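Local coordinates for protein CofB (Escherichia coli, PDB 5AX6) that serves as the trimeric minor pilin of the CFA/III type IVb pilus of enterotoxigenic bacteria and probably helps start pilus assembly, at residues A[175-187]-A[194-208]. Sequence-based numbering, arbitrary orientation.
Sequences ISFKDIYVVERNS and RLTTISGKPLTFSGL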
ATOM      1  N   ILE A 175      22.667 -15.790   5.810  1.00 25.12           N
ATOM      2  CA  ILE A 175      22.958 -16.801   6.814  1.00 23.54           C
ATOM      3  C   ILE A 175      24.293 -16.498   7.441  1.00 25.32           C
ATOM      4  O   ILE A 175      25.079 -15.719   6.909  1.00 26.02           O
ATOM      5  CB  ILE A 175      22.981 -18.220   6.234  1.00 23.86           C
ATOM      6  CG1 ILE A 175      24.107 -18.359   5.208  1.00 25.46           C
ATOM      7  CG2 ILE A 175      21.634 -18.577   5.634  1.00 35.92           C
ATOM      8  CD1 ILE A 175      24.500 -19.811   4.976  1.00 36.90           C
ATOM      9  N   SER A 176      24.553 -17.125   8.577  1.00 23.11           N
ATOM     10  CA  SER A 176      25.800 -16.895   9.272  1.00 23.85           C
ATOM     11  C   SER A 176      26.209 -18.170   9.979  1.00 22.41           C
ATOM     12  O   SER A 176      25.399 -19.073  10.184  1.00 21.55           O
ATOM     13  CB  SER A 176      25.666 -15.737  10.266  1.00 25.15           C
ATOM     14  OG  SER A 176      24.695 -16.036  11.249  1.00 25.92           O
ATOM     15  N   PHE A 177      27.479 -18.255  10.335  1.00 19.62           N
ATOM     16  CA  PHE A 177      27.958 -19.451  11.016  1.00 20.13           C
ATOM     17  C   PHE A 177      27.944 -19.267  12.520  1.00 29.31           C
ATOM     18  O   PHE A 177      28.490 -18.290  13.030  1.00 26.81           O
ATOM     19  CB  PHE A 177      29.359 -19.796  10.545  1.00 23.51           C
ATOM     20  CG  PHE A 177      29.478 -19.902   9.052  1.00 25.25           C
ATOM     21  CD1 PHE A 177      28.777 -20.881   8.360  1.00 26.51           C
ATOM     22  CD2 PHE A 177      30.302 -19.041   8.344  1.00 30.25           C
ATOM     23  CE1 PHE A 177      28.886 -20.988   6.983  1.00 32.75           C
ATOM     24  CE2 PHE A 177      30.416 -19.140   6.969  1.00 28.88           C
ATOM     25  CZ  PHE A 177      29.707 -20.109   6.285  1.00 30.63           C
ATOM     26  N   LYS A 178      27.323 -20.212  13.223  1.00 23.65           N
ATOM     27  CA  LYS A 178      27.337 -20.218  14.678  1.00 27.57           C
ATOM     28  C   LYS A 178      28.784 -20.333  15.149  1.00 26.14           C
ATOM     29  O   LYS A 178      29.221 -19.629  16.061  1.00 28.15           O
ATOM     30  CB  LYS A 178      26.484 -21.365  15.220  1.00 24.28           C
ATOM     31  CG  LYS A 178      26.329 -21.358  16.738  1.00 29.11           C
ATOM     32  CD  LYS A 178      25.612 -22.610  17.222  1.00 35.27           C
ATOM     33  CE  LYS A 178      25.453 -22.604  18.733  1.00 36.97           C
ATOM     34  NZ  LYS A 178      24.348 -21.695  19.127  1.00 49.89           N
ATOM     35  N   ASP A 179      29.527 -21.223  14.504  1.00 24.01           N
ATOM     36  CA  ASP A 179      30.969 -21.276  14.681  1.00 24.12           C
ATOM     37  C   ASP A 179      31.595 -22.126  13.591  1.00 30.54           C
ATOM     38  O   ASP A 179      30.898 -22.748  12.764  1.00 24.29           O
ATOM     39  CB  ASP A 179      31.360 -21.821  16.066  1.00 27.88           C
ATOM     40  CG  ASP A 179      32.582 -21.094  16.659  1.00 37.97           C
ATOM     41  OD1 ASP A 179      33.541 -20.784  15.908  1.00 34.89           O
ATOM     42  OD2 ASP A 179      32.573 -20.808  17.874  1.00 39.80           O
ATOM     43  N   ILE A 180      32.921 -22.136  13.604  1.00 23.20           N
ATOM     44  CA  ILE A 180      33.716 -22.859  12.632  1.00 22.32           C
ATOM     45  C   ILE A 180      34.811 -23.583  13.386  1.00 24.69           C
ATOM     46  O   ILE A 180      35.578 -22.952  14.099  1.00 24.31           O
ATOM     47  CB  ILE A 180      34.342 -21.909  11.601  1.00 24.23           C
ATOM     48  CG1 ILE A 180      33.242 -21.190  10.812  1.00 34.65           C
ATOM     49  CG2 ILE A 180      35.292 -22.670  10.693  1.00 22.48           C
ATOM     50  CD1 ILE A 180      33.756 -20.068   9.933  1.00 39.06           C
ATOM     51  N   TYR A 181      34.868 -24.902  13.240  1.00 22.89           N
ATOM     52  CA  TYR A 181      35.874 -25.701  13.928  1.00 22.51           C
ATOM     53  C   TYR A 181      36.790 -26.363  12.924  1.00 24.59           C
ATOM     54  O   TYR A 181      36.378 -26.696  11.812  1.00 23.00           O
ATOM     55  CB  TYR A 181      35.224 -26.777  14.808  1.00 18.98           C
ATOM     56  CG  TYR A 181      34.747 -26.297  16.149  1.00 23.75           C
ATOM     57  CD1 TYR A 181      35.393 -26.687  17.313  1.00 25.28           C
ATOM     58  CD2 TYR A 181      33.658 -25.446  16.259  1.00 22.49           C
ATOM     59  CE1 TYR A 181      34.955 -26.252  18.555  1.00 26.17           C
ATOM     60  CE2 TYR A 181      33.208 -25.006  17.487  1.00 24.22           C
ATOM     61  CZ  TYR A 181      33.861 -25.415  18.634  1.00 31.93           C
ATOM     62  OH  TYR A 181      33.417 -24.974  19.859  1.00 27.82           O
ATOM     63  N   VAL A 182      38.039 -26.569  13.329  1.00 21.72           N
ATOM     64  CA  VAL A 182      38.957 -27.382  12.547  1.00 23.71           C
ATOM     65  C   VAL A 182      38.730 -28.848  12.905  1.00 24.48           C
ATOM     66  O   VAL A 182      38.657 -29.204  14.090  1.00 27.71           O
ATOM     67  CB  VAL A 182      40.424 -26.990  12.811  1.00 24.39           C
ATOM     68  CG1 VAL A 182      41.366 -27.939  12.096  1.00 27.36           C
ATOM     69  CG2 VAL A 182      40.670 -25.556  12.380  1.00 32.28           C
ATOM     70  N   VAL A 183      38.598 -29.699  11.893  1.00 21.10           N
ATOM     71  CA  VAL A 183      38.453 -31.122  12.147  1.00 22.21           C
ATOM     72  C   VAL A 183      39.526 -31.900  11.402  1.00 21.44           C
ATOM     73  O   VAL A 183      40.160 -31.378  10.491  1.00 23.38           O
ATOM     74  CB  VAL A 183      37.040 -31.627  11.766  1.00 25.91           C
ATOM     75  CG1 VAL A 183      35.997 -30.962  12.674  1.00 19.83           C
ATOM     76  CG2 VAL A 183      36.728 -31.358  10.288  1.00 21.77           C
ATOM     77  N   GLU A 184      39.741 -33.141  11.814  1.00 23.19           N
ATOM     78  CA  GLU A 184      40.793 -33.949  11.238  1.00 26.55           C
ATOM     79  C   GLU A 184      40.390 -35.409  11.197  1.00 28.52           C
ATOM     80  O   GLU A 184      39.533 -35.864  11.964  1.00 23.80           O
ATOM     81  CB  GLU A 184      42.098 -33.787  12.037  1.00 23.65           C
ATOM     82  CG  GLU A 184      41.977 -34.265  13.476  1.00 24.98           C
ATOM     83  CD  GLU A 184      43.241 -34.049  14.300  1.00 32.77           C
ATOM     84  OE1 GLU A 184      43.572 -32.884  14.621  1.00 29.85           O
ATOM     85  OE2 GLU A 184      43.902 -35.055  14.636  1.00 28.10           O
ATOM     86  N   ARG A 185      41.015 -36.149  10.295  1.00 28.00           N
ATOM     87  CA  ARG A 185      40.886 -37.591  10.309  1.00 29.87           C
ATOM     88  C   ARG A 185      42.213 -38.192   9.886  1.00 34.72           C
ATOM     89  O   ARG A 185      43.023 -37.532   9.226  1.00 31.24           O
ATOM     90  CB  ARG A 185      39.753 -38.060   9.403  1.00 25.77           C
ATOM     91  CG  ARG A 185      39.896 -37.651   7.964  1.00 24.52           C
ATOM     92  CD  ARG A 185      38.653 -38.024   7.184  1.00 27.06           C
ATOM     93  NE  ARG A 185      38.726 -37.594   5.794  1.00 27.43           N
ATOM     94  CZ  ARG A 185      37.752 -37.758   4.910  1.00 33.37           C
ATOM     95  NH1 ARG A 185      36.611 -38.340   5.270  1.00 32.38           N
ATOM     96  NH2 ARG A 185      37.912 -37.330   3.665  1.00 29.72           N
ATOM     97  N   ASN A 186      42.435 -39.437  10.288  1.00 32.98           N
ATOM     98  CA  ASN A 186      43.704 -40.100  10.037  1.00 42.30           C
ATOM     99  C   ASN A 186      43.751 -40.655   8.626  1.00 36.52           C
ATOM    100  O   ASN A 186      44.820 -40.815   8.050  1.00 45.46           O
ATOM    101  CB  ASN A 186      43.936 -41.211  11.069  1.00 37.56           C
ATOM    102  CG  ASN A 186      44.081 -40.666  12.480  1.00 39.80           C
ATOM    103  OD1 ASN A 186      44.573 -39.552  12.672  1.00 38.31           O
ATOM    104  ND2 ASN A 186      43.639 -41.441  13.477  1.00 36.65           N
ATOM    105  N   SER A 187      42.577 -40.940   8.075  1.00 35.22           N
ATOM    106  CA  SER A 187      42.468 -41.506   6.741  1.00 37.69           C
ATOM    107  C   SER A 187      41.409 -40.763   5.920  1.00 37.80           C
ATOM    108  O   SER A 187      41.370 -39.534   5.916  1.00 40.53           O
ATOM    109  CB  SER A 187      42.139 -43.000   6.824  1.00 45.39           C
ATOM    110  OG  SER A 187      42.231 -43.620   5.553  1.00 55.80           O
ATOM    111  N   ARG A 194      37.091 -35.986  13.514  1.00 24.53           N
ATOM    112  CA  ARG A 194      37.014 -35.610  14.922  1.00 22.50           C
ATOM    113  C   ARG A 194      37.499 -34.177  15.082  1.00 17.85           C
ATOM    114  O   ARG A 194      38.209 -33.658  14.221  1.00 23.71           O
ATOM    115  CB  ARG A 194      37.857 -36.548  15.793  1.00 22.46           C
ATOM    116  CG  ARG A 194      39.344 -36.441  15.473  1.00 24.25           C
ATOM    117  CD  ARG A 194      40.245 -37.164  16.482  1.00 30.86           C
ATOM    118  NE  ARG A 194      41.624 -37.138  16.001  1.00 32.41           N
ATOM    119  CZ  ARG A 194      42.123 -38.016  15.134  1.00 34.22           C
ATOM    120  NH1 ARG A 194      41.368 -39.016  14.684  1.00 29.73           N
ATOM    121  NH2 ARG A 194      43.380 -37.899  14.727  1.00 40.78           N
ATOM    122  N   LEU A 195      37.114 -33.531  16.175  1.00 22.20           N
ATOM    123  CA  LEU A 195      37.585 -32.177  16.439  1.00 19.73           C
ATOM    124  C   LEU A 195      39.103 -32.162  16.610  1.00 25.67           C
ATOM    125  O   LEU A 195      39.668 -32.977  17.333  1.00 21.98           O
ATOM    126  CB  LEU A 195      36.905 -31.601  17.680  1.00 22.80           C
ATOM    127  CG  LEU A 195      35.391 -31.433  17.584  1.00 27.98           C
ATOM    128  CD1 LEU A 195      34.824 -31.019  18.931  1.00 25.53           C
ATOM    129  CD2 LEU A 195      35.059 -30.389  16.521  1.00 21.91           C
ATOM    130  N   THR A 196      39.761 -31.251  15.916  1.00 24.52           N
ATOM    131  CA  THR A 196      41.171 -31.003  16.166  1.00 30.20           C
ATOM    132  C   THR A 196      41.288 -30.361  17.543  1.00 29.41           C
ATOM    133  O   THR A 196      40.457 -29.528  17.905  1.00 23.63           O
ATOM    134  CB  THR A 196      41.774 -30.097  15.081  1.00 27.20           C
ATOM    135  OG1 THR A 196      41.788 -30.806  13.834  1.00 26.43           O
ATOM    136  CG2 THR A 196      43.201 -29.673  15.450  1.00 29.12           C
ATOM    137  N   THR A 197      42.283 -30.767  18.332  1.00 25.98           N
ATOM    138  CA  THR A 197      42.442 -30.199  19.673  1.00 28.05           C
ATOM    139  C   THR A 197      43.852 -29.663  19.917  1.00 32.74           C
ATOM    140  O   THR A 197      44.824 -30.141  19.333  1.00 30.17           O
ATOM    141  CB  THR A 197      42.148 -31.228  20.796  1.00 32.07           C
ATOM    142  OG1 THR A 197      43.003 -32.366  20.632  1.00 33.88           O
ATOM    143  CG2 THR A 197      40.675 -31.673  20.791  1.00 27.23           C
ATOM    144  N   ILE A 198      43.924 -28.664  20.789  1.00 31.58           N
ATOM    145  CA  ILE A 198      45.172 -28.093  21.275  1.00 36.53           C
ATOM    146  C   ILE A 198      45.167 -28.241  22.793  1.00 32.01           C
ATOM    147  O   ILE A 198      44.392 -27.573  23.479  1.00 36.73           O
ATOM    148  CB  ILE A 198      45.319 -26.603  20.902  1.00 43.00           C
ATOM    149  CG1 ILE A 198      45.255 -26.408  19.384  1.00 32.05           C
ATOM    150  CG2 ILE A 198      46.606 -26.031  21.477  1.00 48.60           C
ATOM    151  CD1 ILE A 198      46.313 -27.160  18.628  1.00 38.34           C
ATOM    152  N   SER A 199      46.008 -29.129  23.314  1.00 36.20           N
ATOM    153  CA  SER A 199      45.986 -29.437  24.743  1.00 36.02           C
ATOM    154  C   SER A 199      44.587 -29.846  25.189  1.00 36.22           C
ATOM    155  O   SER A 199      44.103 -29.410  26.234  1.00 36.76           O
ATOM    156  CB  SER A 199      46.474 -28.245  25.563  1.00 42.83           C
ATOM    157  OG  SER A 199      47.858 -28.032  25.358  1.00 49.92           O
ATOM    158  N   GLY A 200      43.938 -30.676  24.375  1.00 37.21           N
ATOM    159  CA  GLY A 200      42.641 -31.233  24.717  1.00 34.62           C
ATOM    160  C   GLY A 200      41.495 -30.270  24.487  1.00 31.69           C
ATOM    161  O   GLY A 200      40.342 -30.588  24.775  1.00 30.66           O
ATOM    162  N   LYS A 201      41.807 -29.086  23.973  1.00 26.29           N
ATOM    163  CA  LYS A 201      40.785 -28.074  23.743  1.00 32.06           C
ATOM    164  C   LYS A 201      40.455 -27.983  22.259  1.00 29.28           C
ATOM    165  O   LYS A 201      41.326 -27.647  21.460  1.00 29.49           O
ATOM    166  CB  LYS A 201      41.249 -26.708  24.257  1.00 28.84           C
ATOM    167  CG  LYS A 201      40.165 -25.640  24.216  1.00 38.86           C
ATOM    168  CD  LYS A 201      40.743 -24.243  24.455  1.00 38.47           C
ATOM    169  CE  LYS A 201      39.684 -23.165  24.234  1.00 51.04           C
ATOM    170  NZ  LYS A 201      40.240 -21.791  24.386  1.00 51.88           N
ATOM    171  N   PRO A 202      39.197 -28.289  21.888  1.00 30.40           N
ATOM    172  CA  PRO A 202      38.812 -28.255  20.472  1.00 32.38           C
ATOM    173  C   PRO A 202      39.159 -26.917  19.841  1.00 23.25           C
ATOM    174  O   PRO A 202      38.965 -25.873  20.461  1.00 31.19           O
ATOM    175  CB  PRO A 202      37.296 -28.485  20.511  1.00 29.94           C
ATOM    176  CG  PRO A 202      37.093 -29.308  21.747  1.00 30.54           C
ATOM    177  CD  PRO A 202      38.095 -28.760  22.746  1.00 29.41           C
ATOM    178  N   LEU A 203      39.675 -26.968  18.619  1.00 28.36           N
ATOM    179  CA  LEU A 203      40.231 -25.801  17.945  1.00 28.85           C
ATOM    180  C   LEU A 203      39.209 -25.120  17.039  1.00 31.11           C
ATOM    181  O   LEU A 203      38.774 -25.692  16.035  1.00 27.95           O
ATOM    182  CB  LEU A 203      41.459 -26.211  17.129  1.00 29.55           C
ATOM    183  CG  LEU A 203      42.183 -25.128  16.320  1.00 30.30           C
ATOM    184  CD1 LEU A 203      42.799 -24.078  17.233  1.00 36.88           C
ATOM    185  CD2 LEU A 203      43.250 -25.748  15.427  1.00 35.92           C
ATOM    186  N   THR A 204      38.827 -23.902  17.401  1.00 26.91           N
ATOM    187  CA  THR A 204      37.928 -23.104  16.562  1.00 26.51           C
ATOM    188  C   THR A 204      38.766 -22.333  15.583  1.00 34.87           C
ATOM    189  O   THR A 204      39.962 -22.144  15.809  1.00 33.13           O
ATOM    190  CB  THR A 204      37.086 -22.127  17.379  1.00 30.72           C
ATOM    191  OG1 THR A 204      37.954 -21.173  18.000  1.00 36.71           O
ATOM    192  CG2 THR A 204      36.291 -22.866  18.437  1.00 29.84           C
ATOM    193  N   PHE A 205      38.157 -21.882  14.492  1.00 30.31           N
ATOM    194  CA  PHE A 205      38.933 -21.150  13.506  1.00 36.70           C
ATOM    195  C   PHE A 205      39.575 -19.895  14.099  1.00 38.55           C
ATOM    196  O   PHE A 205      40.665 -19.504  13.684  1.00 43.00           O
ATOM    197  CB  PHE A 205      38.087 -20.754  12.303  1.00 35.63           C
ATOM    198  CG  PHE A 205      38.874 -20.041  11.250  1.00 39.65           C
ATOM    199  CD1 PHE A 205      39.730 -20.749  10.416  1.00 44.94           C
ATOM    200  CD2 PHE A 205      38.797 -18.666  11.119  1.00 45.54           C
ATOM    201  CE1 PHE A 205      40.482 -20.097   9.451  1.00 47.60           C
ATOM    202  CE2 PHE A 205      39.544 -18.008  10.154  1.00 51.75           C
ATOM    203  CZ  PHE A 205      40.387 -18.726   9.321  1.00 46.74           C
ATOM    204  N   SER A 206      38.910 -19.271  15.066  1.00 35.59           N
ATOM    205  CA  SER A 206      39.446 -18.049  15.671  1.00 40.13           C
ATOM    206  C   SER A 206      40.776 -18.331  16.373  1.00 44.48           C
ATOM    207  O   SER A 206      41.666 -17.483  16.388  1.00 50.31           O
ATOM    208  CB  SER A 206      38.437 -17.424  16.646  1.00 42.57           C
ATOM    209  OG  SER A 206      38.518 -17.997  17.942  1.00 57.11           O
ATOM    210  N   GLY A 207      40.924 -19.529  16.926  1.00 48.05           N
ATOM    211  CA  GLY A 207      42.168 -19.900  17.579  1.00 46.00           C
ATOM    212  C   GLY A 207      43.218 -20.468  16.631  1.00 48.36           C
ATOM    213  O   GLY A 207      44.314 -20.843  17.056  1.00 48.61           O
ATOM    214  N   LEU A 208      42.901 -20.520  15.343  1.00 48.01           N
ATOM    215  CA  LEU A 208      43.748 -21.249  14.401  1.00 49.43           C
ATOM    216  C   LEU A 208      45.084 -20.573  14.098  1.00 56.84           C
ATOM    217  O   LEU A 208      46.102 -21.253  13.953  1.00 55.94           O
ATOM    218  CB  LEU A 208      43.006 -21.486  13.086  1.00 45.35           C
ATOM    219  CG  LEU A 208      43.870 -22.231  12.064  1.00 49.92           C
ATOM    220  CD1 LEU A 208      44.439 -23.505  12.678  1.00 48.90           C
ATOM    221  CD2 LEU A 208      43.089 -22.540  10.800  1.00 51.23           C
TER
HETATM  222  O   HOH W   1      35.998 -19.194  15.324  1.00 39.92           O
HETATM  223  O   HOH W   2      44.066 -32.755  17.298  1.00 29.48           O
HETATM  224  O   HOH W   3      40.514 -40.347  12.377  1.00 33.93           O
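Glu184 and Arg194 pair through both backbone and side chains: each residue's N-H bonds to the other's carbonyl oxygen, and Arg194 NH2 forms a salt bridge with Glu184 OE2 at 2.9 Å. Glu184 OE2 lies 32° out of the guanidinium plane, whereas Asn186 OD1 meets the same NH2 at the guanidinium edge, 2.9 Å away, along a nearly straight bond; Lys219 also donates to this OD1. Glu184's other oxygen, OE1, accepts from Thr196 OG1 at 2.8 Å through its anti lone pair and from a water held by Thr197 N, leaving the carboxylate fixed at both ends. A leucine at Arg194 would probably leave the Glu184 carboxylate without its charge partner and Asn186 OD1 with one donor fewer.

Farther along, the backbone partner changes. Val182 O accepts from Thr196 N, while Val182 N donates to Leu203 O and Ile180 O takes Phe205 N (2.8 Å).

Apolar contacts fill in around these bonds. Thr204 places CG2 opposite its carbonyl carbon, which turns the methyl rather than the hydroxyl over one face of the Tyr181 ring in a CH-pi contact, 3.7 Å from the centroid; Pro202 CB meets the ring edge, and Leu195 CD2 bridges Tyr181 CD1 and Val183 CG1. Tyr181 OH bonds to Asn64 and to Gln48 of the second subunit. Val182 CG2 packs alongside Leu203 CD2, 4.0 Å away, and Ile180 CG2 touches Phe205 CB.

Strand 179-185 thus pairs with strand 194-198 as an antiparallel beta hairpin, then with the returning chain after the type I' turn 198-201, at one side of the pilin domain's antiparallel sheet.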